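Local coordinates for protein 2,3-dihydroxybenzoate-AMP ligase (Mycobacterium smegmatis, PDB 5KEI) that belongs to the ANL superfamily of AMP-binding enzymes, proteins that carry a small C-terminal domain behind a larger N-terminal part, at residues A208-S213 / P220-R225; G402-R407 / Y432-R437. One frame throughout, in Å; residues are numbered along the deposited sequence.

Contact 1. Residues A208-S213 / P220-R225; sequences ALLLVS and PKLIPR
Leu211 reaches over the aliphatic stem of Arg225, its CD1 lying 3.5 Å from Arg225 CG. Arg225 bends at chi2 and chi3 (-72° and -52°), and this fold carries its stem across the leucine while NE pairs with Asp229 and NH1 with the carbonyl of Ala356. On the same face Ile223 sends CD1 to Ser213 CB at 3.7 Å. Leu210, Val212, Leu222 and Pro224 occupy the other face: CD2 of Leu210 meets CB of Pro224 at 3.8 Å, and Val212 CG2 touches Leu222 CD2.

Between these two layers of side chains runs an antiparallel hairpin. Leu211 and Ile223 form a hydrogen-bonded pair, with Ile223 N to Leu211 O at 2.7 Å, and Ser213 N adds a bond to Lys221 O. At the other end Ala208 and Leu209 both face Arg225, a classic beta bulge in which Arg225 O receives Ala208 N at 2.8 Å and, weakly, Leu209 N. The connecting Gly- and Thr-rich loop matches the phosphate-binding loop of the family.

Strand 222-226 is outermost in its seven-stranded sheet; strand 121-124 flanks 207-212, helix 131-141 covers Val212 and Leu222, and helix 227-240 packs on Leu211 and Arg225.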
ATOM      1  N   ALA A 208       2.411 -12.864   3.406  1.00 29.15           N
ATOM      2  CA  ALA A 208       2.395 -12.740   4.845  1.00 26.20           C
ATOM      3  C   ALA A 208       1.207 -11.889   5.248  1.00 32.76           C
ATOM      4  O   ALA A 208       0.523 -12.202   6.224  1.00 31.95           O
ATOM      5  CB  ALA A 208       3.685 -12.116   5.350  1.00 26.29           C
ATOM      6  N   LEU A 209       0.981 -10.800   4.504  1.00 26.65           N
ATOM      7  CA  LEU A 209      -0.164  -9.918   4.750  1.00 26.76           C
ATOM      8  C   LEU A 209      -0.652  -9.295   3.444  1.00 26.79           C
ATOM      9  O   LEU A 209       0.029  -9.393   2.424  1.00 27.52           O
ATOM     10  CB  LEU A 209       0.194  -8.814   5.765  1.00 30.21           C
ATOM     11  CG  LEU A 209       1.477  -7.983   5.588  1.00 29.64           C
ATOM     12  CD1 LEU A 209       1.409  -7.051   4.390  1.00 29.63           C
ATOM     13  CD2 LEU A 209       1.763  -7.162   6.833  1.00 32.93           C
ATOM     14  N   LEU A 210      -1.820  -8.651   3.467  1.00 25.28           N
ATOM     15  CA  LEU A 210      -2.275  -7.892   2.292  1.00 27.70           C
ATOM     16  C   LEU A 210      -2.312  -6.389   2.619  1.00 29.71           C
ATOM     17  O   LEU A 210      -2.909  -5.956   3.615  1.00 32.98           O
ATOM     18  CB  LEU A 210      -3.652  -8.373   1.810  1.00 22.54           C
ATOM     19  CG  LEU A 210      -3.803  -9.896   1.596  1.00 31.91           C
ATOM     20  CD1 LEU A 210      -5.235 -10.306   1.266  1.00 31.19           C
ATOM     21  CD2 LEU A 210      -2.857 -10.429   0.524  1.00 33.77           C
ATOM     22  N   LEU A 211      -1.649  -5.591   1.799  1.00 29.13           N
ATOM     23  CA  LEU A 211      -1.777  -4.138   1.923  1.00 27.15           C
ATOM     24  C   LEU A 211      -2.911  -3.663   1.030  1.00 26.58           C
ATOM     25  O   LEU A 211      -3.349  -4.377   0.126  1.00 23.66           O
ATOM     26  CB  LEU A 211      -0.474  -3.427   1.552  1.00 23.53           C
ATOM     27  CG  LEU A 211       0.790  -3.780   2.340  1.00 24.92           C
ATOM     28  CD1 LEU A 211       2.006  -3.231   1.631  1.00 28.79           C
ATOM     29  CD2 LEU A 211       0.729  -3.203   3.748  1.00 27.53           C
ATOM     30  N   VAL A 212      -3.391  -2.461   1.310  1.00 29.37           N
ATOM     31  CA  VAL A 212      -4.381  -1.796   0.481  1.00 30.85           C
ATOM     32  C   VAL A 212      -3.698  -0.817  -0.481  1.00 32.85           C
ATOM     33  O   VAL A 212      -2.741  -0.142  -0.125  1.00 34.65           O
ATOM     34  CB  VAL A 212      -5.425  -1.063   1.353  1.00 30.23           C
ATOM     35  CG1 VAL A 212      -6.373  -0.258   0.491  1.00 39.50           C
ATOM     36  CG2 VAL A 212      -6.209  -2.076   2.179  1.00 28.25           C
ATOM     37  N   SER A 213      -4.192  -0.780  -1.709  1.00 33.69           N
ATOM     38  CA  SER A 213      -3.685   0.089  -2.753  1.00 37.40           C
ATOM     39  C   SER A 213      -4.337   1.473  -2.698  1.00 46.89           C
ATOM     40  O   SER A 213      -5.565   1.587  -2.677  1.00 46.17           O
ATOM     41  CB  SER A 213      -3.947  -0.561  -4.107  1.00 39.02           C
ATOM     42  OG  SER A 213      -3.474   0.253  -5.156  1.00 48.49           O
ATOM     43  N   PRO A 220     -10.732  -0.297  -4.763  1.00 63.72           N
ATOM     44  CA  PRO A 220      -9.379  -0.449  -4.221  1.00 52.28           C
ATOM     45  C   PRO A 220      -8.921  -1.901  -4.349  1.00 45.08           C
ATOM     46  O   PRO A 220      -9.745  -2.817  -4.367  1.00 49.47           O
ATOM     47  CB  PRO A 220      -9.530  -0.031  -2.751  1.00 57.46           C
ATOM     48  CG  PRO A 220     -10.773   0.782  -2.699  1.00 51.79           C
ATOM     49  CD  PRO A 220     -11.681   0.177  -3.741  1.00 63.12           C
ATOM     50  N   LYS A 221      -7.620  -2.110  -4.465  1.00 40.81           N
ATOM     51  CA  LYS A 221      -7.097  -3.453  -4.664  1.00 36.12           C
ATOM     52  C   LYS A 221      -6.298  -3.903  -3.449  1.00 34.56           C
ATOM     53  O   LYS A 221      -5.915  -3.079  -2.615  1.00 31.34           O
ATOM     54  CB  LYS A 221      -6.258  -3.509  -5.942  1.00 28.99           C
ATOM     55  CG  LYS A 221      -7.095  -3.318  -7.208  1.00 36.27           C
ATOM     56  CD  LYS A 221      -6.255  -2.890  -8.400  1.00 36.70           C
ATOM     57  CE  LYS A 221      -6.674  -1.498  -8.895  1.00 43.51           C
ATOM     58  NZ  LYS A 221      -5.912  -1.079 -10.109  1.00 52.56           N
ATOM     59  N   LEU A 222      -6.096  -5.213  -3.335  1.00 26.47           N
ATOM     60  CA  LEU A 222      -5.273  -5.773  -2.276  1.00 29.40           C
ATOM     61  C   LEU A 222      -3.925  -6.230  -2.839  1.00 28.56           C
ATOM     62  O   LEU A 222      -3.835  -6.865  -3.894  1.00 28.51           O
ATOM     63  CB  LEU A 222      -5.988  -6.936  -1.570  1.00 30.14           C
ATOM     64  CG  LEU A 222      -7.308  -6.566  -0.891  1.00 28.08           C
ATOM     65  CD1 LEU A 222      -8.011  -7.778  -0.297  1.00 29.34           C
ATOM     66  CD2 LEU A 222      -7.090  -5.479   0.159  1.00 28.05           C
ATOM     67  N   ILE A 223      -2.876  -5.891  -2.109  1.00 25.63           N
ATOM     68  CA  ILE A 223      -1.516  -6.144  -2.544  1.00 27.84           C
ATOM     69  C   ILE A 223      -0.882  -7.183  -1.646  1.00 25.55           C
ATOM     70  O   ILE A 223      -0.724  -6.945  -0.437  1.00 25.18           O
ATOM     71  CB  ILE A 223      -0.684  -4.838  -2.516  1.00 25.75           C
ATOM     72  CG1 ILE A 223      -1.244  -3.842  -3.539  1.00 28.22           C
ATOM     73  CG2 ILE A 223       0.773  -5.124  -2.792  1.00 25.28           C
ATOM     74  CD1 ILE A 223      -0.846  -2.402  -3.286  1.00 25.19           C
ATOM     75  N   PRO A 224      -0.523  -8.344  -2.216  1.00 29.29           N
ATOM     76  CA  PRO A 224       0.089  -9.380  -1.372  1.00 29.68           C
ATOM     77  C   PRO A 224       1.587  -9.126  -1.194  1.00 29.99           C
ATOM     78  O   PRO A 224       2.328  -8.920  -2.162  1.00 34.13           O
ATOM     79  CB  PRO A 224      -0.181 -10.669  -2.145  1.00 25.61           C
ATOM     80  CG  PRO A 224      -0.209 -10.235  -3.573  1.00 30.51           C
ATOM     81  CD  PRO A 224      -0.708  -8.802  -3.602  1.00 31.31           C
ATOM     82  N   ARG A 225       2.031  -9.087   0.051  1.00 28.49           N
ATOM     83  CA  ARG A 225       3.461  -8.966   0.285  1.00 32.22           C
ATOM     84  C   ARG A 225       3.880 -10.263   0.939  1.00 27.42           C
ATOM     85  O   ARG A 225       3.267 -10.715   1.911  1.00 28.36           O
ATOM     86  CB  ARG A 225       3.801  -7.743   1.144  1.00 27.08           C
ATOM     87  CG  ARG A 225       3.192  -6.416   0.645  1.00 27.99           C
ATOM     88  CD  ARG A 225       3.861  -5.872  -0.629  1.00 29.84           C
ATOM     89  NE  ARG A 225       5.312  -5.794  -0.450  1.00 36.04           N
ATOM     90  CZ  ARG A 225       6.013  -4.678  -0.269  1.00 26.32           C
ATOM     91  NH1 ARG A 225       5.424  -3.491  -0.281  1.00 23.95           N
ATOM     92  NH2 ARG A 225       7.319  -4.764  -0.104  1.00 28.35           N
TER

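Contact 2. Residues G402-R407 / Y432-R437; sequences GELLVR and YRSGDR
The Tyr-Arg-Ser-Gly-Asp signature of the ANL superfamily, residues 432-436, pairs here with strand 402-407, and Tyr432 and Val406 fix one end of the pairing. Tyr432 N gives a hydrogen bond of 2.7 Å to Val406 O, and Val406 N returns one to Tyr432 O. Val406 CG1 comes up at the edge of the tyrosine ring, near its plane, 3.9 Å from CD2. With CG anti to the backbone N (chi1 168°), the ring swings back beside its own strand, and Ser434 N sits above one of its faces, offset toward the rim.

Next along, on the other side of the sheet, Leu405 and Arg433 run side by side and point the same way, Leu405 CG 3.7 Å from Arg433 CG. Glu403 is extended beyond CG and crosses toward the same arginine, but OE2 stays 4.4 Å from Arg433 NE, beyond a salt bridge; the carboxylate and guanidinium planes stand 74° apart. OE2 instead receives a weak, bent bond from Gly435 N at 3.2 Å.

These strands are the middle pair of a four-stranded antiparallel sheet, with 385-389 and 450-455 outside them. A beta bulge breaks their pairing: the register slips by two residues between Glu403 and Leu405, where Gly435 turns with positive phi (81°). Leu404 O takes Ser434 N at 3.1 Å, nearly in line with its carbonyl, while Leu404 N goes to Asp436 O at 3.0 Å. Ser434 has two conformers, and the very short approach of its OG to Leu404 O is doubtful. Within this irregular stretch, Asp436 OD1 forms a salt bridge with Arg455, which also bonds Ser434 O, and Phe353 packs against both Leu404 and Asp436.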
ATOM      1  N   GLY A 402       8.440  10.014 -18.643  1.00 31.53           N
ATOM      2  CA  GLY A 402       7.628   8.919 -19.151  1.00 32.07           C
ATOM      3  C   GLY A 402       6.818   8.256 -18.057  1.00 32.43           C
ATOM      4  O   GLY A 402       6.738   8.759 -16.939  1.00 31.91           O
ATOM      5  N   GLU A 403       6.203   7.124 -18.360  1.00 28.26           N
ATOM      6  CA  GLU A 403       5.549   6.392 -17.302  1.00 31.39           C
ATOM      7  C   GLU A 403       6.544   5.445 -16.628  1.00 34.36           C
ATOM      8  O   GLU A 403       7.305   4.737 -17.287  1.00 35.21           O
ATOM      9  CB  GLU A 403       4.345   5.618 -17.824  1.00 33.53           C
ATOM     10  CG  GLU A 403       3.649   4.817 -16.731  1.00 37.23           C
ATOM     11  CD  GLU A 403       2.391   4.127 -17.213  1.00 46.02           C
ATOM     12  OE1 GLU A 403       2.194   4.027 -18.448  1.00 50.01           O
ATOM     13  OE2 GLU A 403       1.601   3.690 -16.344  1.00 45.21           O
ATOM     14  N   LEU A 404       6.529   5.445 -15.306  1.00 36.46           N
ATOM     15  CA  LEU A 404       7.366   4.548 -14.518  1.00 37.65           C
ATOM     16  C   LEU A 404       6.805   3.112 -14.474  1.00 38.61           C
ATOM     17  O   LEU A 404       5.641   2.891 -14.140  1.00 37.93           O
ATOM     18  CB  LEU A 404       7.516   5.106 -13.109  1.00 32.13           C
ATOM     19  CG  LEU A 404       8.242   4.207 -12.120  1.00 35.96           C
ATOM     20  CD1 LEU A 404       9.702   4.034 -12.533  1.00 34.45           C
ATOM     21  CD2 LEU A 404       8.116   4.772 -10.707  1.00 36.58           C
ATOM     22  N   LEU A 405       7.642   2.151 -14.848  1.00 35.52           N
ATOM     23  CA  LEU A 405       7.343   0.730 -14.727  1.00 32.52           C
ATOM     24  C   LEU A 405       8.399   0.114 -13.813  1.00 37.27           C
ATOM     25  O   LEU A 405       9.566   0.514 -13.856  1.00 34.44           O
ATOM     26  CB  LEU A 405       7.370   0.046 -16.089  1.00 34.53           C
ATOM     27  CG  LEU A 405       6.212   0.088 -17.086  1.00 40.56           C
ATOM     28  CD1 LEU A 405       5.725   1.509 -17.381  1.00 42.20           C
ATOM     29  CD2 LEU A 405       6.651  -0.608 -18.366  1.00 35.43           C
ATOM     30  N   VAL A 406       8.015  -0.864 -13.000  1.00 36.73           N
ATOM     31  CA  VAL A 406       8.943  -1.403 -12.011  1.00 32.33           C
ATOM     32  C   VAL A 406       8.796  -2.902 -11.792  1.00 37.42           C
ATOM     33  O   VAL A 406       7.696  -3.463 -11.883  1.00 38.32           O
ATOM     34  CB  VAL A 406       8.777  -0.693 -10.647  1.00 38.74           C
ATOM     35  CG1 VAL A 406       7.335  -0.856 -10.106  1.00 31.38           C
ATOM     36  CG2 VAL A 406       9.798  -1.212  -9.654  1.00 37.14           C
ATOM     37  N   ARG A 407       9.930  -3.535 -11.513  1.00 35.63           N
ATOM     38  CA  ARG A 407       9.999  -4.932 -11.141  1.00 35.20           C
ATOM     39  C   ARG A 407      11.206  -5.089 -10.221  1.00 36.33           C
ATOM     40  O   ARG A 407      12.237  -4.465 -10.451  1.00 33.40           O
ATOM     41  CB  ARG A 407      10.128  -5.808 -12.378  1.00 35.48           C
ATOM     42  CG  ARG A 407       9.902  -7.271 -12.143  1.00 37.79           C
ATOM     43  CD  ARG A 407      10.111  -8.038 -13.437  1.00 39.29           C
ATOM     44  NE  ARG A 407      11.503  -8.003 -13.885  1.00 38.48           N
ATOM     45  CZ  ARG A 407      11.903  -8.439 -15.076  1.00 41.99           C
ATOM     46  NH1 ARG A 407      11.017  -8.935 -15.927  1.00 43.23           N
ATOM     47  NH2 ARG A 407      13.181  -8.378 -15.427  1.00 40.69           N
ATOM     48  N   TYR A 432       5.285  -3.840 -13.129  1.00 37.37           N
ATOM     49  CA  TYR A 432       4.094  -3.123 -12.683  1.00 33.52           C
ATOM     50  C   TYR A 432       4.062  -1.729 -13.307  1.00 35.04           C
ATOM     51  O   TYR A 432       5.064  -1.029 -13.269  1.00 33.42           O
ATOM     52  CB  TYR A 432       4.066  -3.026 -11.155  1.00 28.83           C
ATOM     53  CG  TYR A 432       3.031  -2.064 -10.656  1.00 32.03           C
ATOM     54  CD1 TYR A 432       1.675  -2.282 -10.904  1.00 30.40           C
ATOM     55  CD2 TYR A 432       3.392  -0.933  -9.934  1.00 31.37           C
ATOM     56  CE1 TYR A 432       0.716  -1.396 -10.452  1.00 31.09           C
ATOM     57  CE2 TYR A 432       2.430  -0.037  -9.472  1.00 27.28           C
ATOM     58  CZ  TYR A 432       1.098  -0.271  -9.739  1.00 33.40           C
ATOM     59  OH  TYR A 432       0.136   0.622  -9.300  1.00 29.21           O
ATOM     60  N   ARG A 433       2.929  -1.332 -13.893  1.00 38.88           N
ATOM     61  CA  ARG A 433       2.764   0.039 -14.415  1.00 37.65           C
ATOM     62  C   ARG A 433       2.182   0.994 -13.359  1.00 33.55           C
ATOM     63  O   ARG A 433       1.017   0.898 -12.978  1.00 35.88           O
ATOM     64  CB  ARG A 433       1.882   0.036 -15.661  1.00 45.13           C
ATOM     65  CG  ARG A 433       2.559  -0.517 -16.909  1.00 48.04           C
ATOM     66  CD  ARG A 433       1.935   0.076 -18.185  1.00 53.51           C
ATOM     67  NE  ARG A 433       0.483  -0.091 -18.194  1.00 55.84           N
ATOM     68  CZ  ARG A 433      -0.128  -1.225 -18.516  1.00 49.22           C
ATOM     69  NH1 ARG A 433       0.585  -2.282 -18.869  1.00 49.80           N
ATOM     70  NH2 ARG A 433      -1.449  -1.305 -18.487  1.00 52.13           N
ATOM     71  N   SER A 434       3.002   1.928 -12.901  1.00 34.65           N
ATOM     72  CA  SER A 434       2.688   2.757 -11.739  0.68 35.72           C
ATOM     73  C   SER A 434       1.667   3.854 -11.996  1.00 33.79           C
ATOM     74  O   SER A 434       0.977   4.305 -11.078  1.00 30.87           O
ATOM     75  CB  SER A 434       3.966   3.400 -11.214  0.68 32.90           C
ATOM     76  OG  SER A 434       4.559   4.188 -12.233  0.68 31.25           O
ATOM     77  N   GLY A 435       1.604   4.316 -13.238  1.00 37.79           N
ATOM     78  CA  GLY A 435       0.731   5.418 -13.580  1.00 36.37           C
ATOM     79  C   GLY A 435       1.367   6.746 -13.215  1.00 38.07           C
ATOM     80  O   GLY A 435       0.763   7.799 -13.409  1.00 32.98           O
ATOM     81  N   ASP A 436       2.591   6.697 -12.687  1.00 39.87           N
ATOM     82  CA  ASP A 436       3.328   7.919 -12.322  1.00 36.02           C
ATOM     83  C   ASP A 436       4.178   8.433 -13.485  1.00 32.41           C
ATOM     84  O   ASP A 436       4.840   7.662 -14.172  1.00 35.68           O
ATOM     85  CB  ASP A 436       4.227   7.673 -11.101  1.00 34.52           C
ATOM     86  CG  ASP A 436       3.433   7.369  -9.840  1.00 35.20           C
ATOM     87  OD1 ASP A 436       2.450   8.080  -9.565  1.00 38.68           O
ATOM     88  OD2 ASP A 436       3.785   6.402  -9.130  1.00 40.11           O
ATOM     89  N   ARG A 437       4.151   9.741 -13.700  1.00 36.93           N
ATOM     90  CA  ARG A 437       4.998  10.382 -14.695  1.00 37.04           C
ATOM     91  C   ARG A 437       6.254  10.839 -13.977  1.00 36.35           C
ATOM     92  O   ARG A 437       6.166  11.577 -12.997  1.00 40.86           O
ATOM     93  CB  ARG A 437       4.273  11.563 -15.355  1.00 38.41           C
ATOM     94  CG  ARG A 437       4.842  12.006 -16.698  1.00 43.90           C
ATOM     95  CD  ARG A 437       4.266  13.365 -17.126  1.00 48.02           C
ATOM     96  NE  ARG A 437       2.808  13.464 -16.975  1.00 53.03           N
ATOM     97  CZ  ARG A 437       2.179  14.545 -16.506  1.00 56.99           C
ATOM     98  NH1 ARG A 437       2.893  15.609 -16.129  1.00 51.08           N
ATOM     99  NH2 ARG A 437       0.846  14.568 -16.403  1.00 51.85           N
TER

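How the contacts relate
Contact 1 closes before contact 2 opens along the chain; their centres lie 18 Å apart, and their nearest atoms, about 6 Å apart, do not touch. Other residues bridge the gap. Glu357 accepts from Ser213 OG and touches Ile223 in contact 1, and it also meets Tyr432 of contact 2, while Tyr415 packs on Lys221 and Ile223 as well as on Tyr432. The loop between 208-213 and 220-225 and the signature in 432-437 both match sequence motifs known from this superfamily that border the nucleotide pocket in relatives, so the two contacts probably frame that site from different sheets, one seven-stranded and mixed, the other four-stranded and antiparallel.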